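Local coordinates for ferric-siderophore receptor protein (Streptomyces coelicolor, PDB 2X4L) that probably binds ferric siderophores outside the cell membrane and delivers them for uptake, as a solute-binding receptor of an iron transport system, at residues G67-T72 with E112-T117. Residues are numbered along the deposited sequence; the frame is centred on the assembly and turned at random.
Sequences GVFGPT and EVLITT
Phe69 and Thr116 mark the nearest approach of two strands that do not pair directly: their CA atoms are 9.4 Å apart, and no hydrogen bond joins 67-72 to 112-117. Strand 48-51 runs between them in the five-stranded parallel sheet; backbone bonds join Gly67 and Phe69 to Ala50, and Phe69 also to Thr52 at the start of helix 52-60. The side chain of Phe69 therefore reaches over this middle strand, resting on Val49. With chi1 at 56°, CG is tucked over the main chain, flanked by its N and its carbonyl carbon, and the far rim of the ring extends to strand 113-118. There CE2 lies 3.9 Å from CD1 of Leu114, the two side chains crossing at about a right angle, while CZ comes within 4.2 Å of CB of Thr116. Both partner atoms approach the ring obliquely. The hydroxyl of Thr116 is bonded to the carbonyl O of Trp126, and it is CB that meets the ring. Replacing Phe69 by an alanine would probably open a gap over strand 48-51 and leave Leu114 and Thr116 without their aromatic neighbour. Buried and purely van der Waals, the contact ties alternate strands together across one face of the parallel sheet in one lobe of the periplasmic-binding-protein fold.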
# COMPACT_ATOMS: atom_id res chain seq x y z
N GLY A 67 13.25 3.68 -13.79
CA GLY A 67 12.06 4.51 -14.03
C GLY A 67 10.95 4.07 -13.08
O GLY A 67 10.94 2.92 -12.62
N VAL A 68 10.08 5.03 -12.79
CA VAL A 68 8.92 4.76 -11.93
C VAL A 68 7.68 5.32 -12.61
O VAL A 68 7.74 6.24 -13.41
CB VAL A 68 9.03 5.34 -10.48
CG1 VAL A 68 10.22 4.69 -9.81
CG2 VAL A 68 9.14 6.89 -10.46
N PHE A 69 6.52 4.80 -12.18
CA PHE A 69 5.24 5.38 -12.55
C PHE A 69 4.29 5.22 -11.38
O PHE A 69 4.17 4.16 -10.75
CB PHE A 69 4.68 4.69 -13.86
CG PHE A 69 4.55 3.21 -13.78
CD1 PHE A 69 3.32 2.63 -13.47
CD2 PHE A 69 5.65 2.35 -13.93
CE1 PHE A 69 3.13 1.24 -13.38
CE2 PHE A 69 5.49 0.93 -13.88
CZ PHE A 69 4.21 0.38 -13.57
N GLY A 70 3.59 6.34 -11.10
CA GLY A 70 2.67 6.36 -9.94
C GLY A 70 2.88 7.67 -9.23
O GLY A 70 3.67 8.51 -9.61
N PRO A 71 2.10 7.86 -8.15
CA PRO A 71 2.29 9.06 -7.34
C PRO A 71 3.71 9.08 -6.82
O PRO A 71 4.09 8.23 -6.04
CB PRO A 71 1.26 8.86 -6.18
CG PRO A 71 0.29 7.90 -6.71
CD PRO A 71 1.11 6.92 -7.57
N THR A 72 4.51 10.09 -7.25
CA THR A 72 5.94 10.09 -6.97
C THR A 72 6.41 11.33 -6.24
O THR A 72 7.19 11.23 -5.30
CB THR A 72 6.73 9.88 -8.26
OG1 THR A 72 6.29 8.67 -8.91
CG2 THR A 72 8.25 9.66 -7.87
N GLU A 112 14.25 -3.53 -19.05
CA GLU A 112 14.49 -5.00 -19.04
C GLU A 112 13.39 -5.77 -18.29
O GLU A 112 13.13 -6.93 -18.55
CB GLU A 112 15.89 -5.36 -18.52
CG GLU A 112 16.97 -4.99 -19.56
CD GLU A 112 18.32 -4.88 -18.99
OE1 GLU A 112 18.56 -4.50 -17.85
OE2 GLU A 112 19.24 -5.10 -19.82
N VAL A 113 12.71 -5.11 -17.36
CA VAL A 113 11.55 -5.72 -16.67
C VAL A 113 10.77 -4.56 -16.10
O VAL A 113 11.31 -3.55 -15.66
CB VAL A 113 12.03 -6.75 -15.54
CG1 VAL A 113 12.76 -6.00 -14.38
CG2 VAL A 113 10.87 -7.63 -15.04
N LEU A 114 9.46 -4.73 -16.09
CA LEU A 114 8.49 -3.83 -15.40
C LEU A 114 7.91 -4.60 -14.21
O LEU A 114 7.53 -5.78 -14.31
CB LEU A 114 7.39 -3.47 -16.40
CG LEU A 114 6.35 -2.53 -15.80
CD1 LEU A 114 5.82 -1.52 -16.85
CD2 LEU A 114 5.15 -3.32 -15.22
N ILE A 115 7.83 -3.93 -13.07
CA ILE A 115 7.40 -4.62 -11.82
C ILE A 115 6.28 -3.77 -11.18
O ILE A 115 6.50 -2.56 -10.96
CB ILE A 115 8.58 -4.78 -10.84
CG1 ILE A 115 9.83 -5.34 -11.57
CG2 ILE A 115 8.12 -5.67 -9.60
CD1 ILE A 115 11.00 -5.61 -10.56
N THR A 116 5.18 -4.38 -10.86
CA THR A 116 4.12 -3.68 -10.15
C THR A 116 3.33 -4.63 -9.30
O THR A 116 3.67 -5.85 -9.23
CB THR A 116 3.26 -2.93 -11.19
OG1 THR A 116 2.36 -2.03 -10.48
CG2 THR A 116 2.41 -3.86 -12.13
N THR A 117 2.32 -4.13 -8.63
CA THR A 117 1.44 -4.95 -7.85
C THR A 117 0.22 -5.28 -8.67
O THR A 117 0.03 -4.82 -9.80
CB THR A 117 1.04 -4.15 -6.58
OG1 THR A 117 0.58 -2.83 -6.94
CG2 THR A 117 2.20 -4.10 -5.60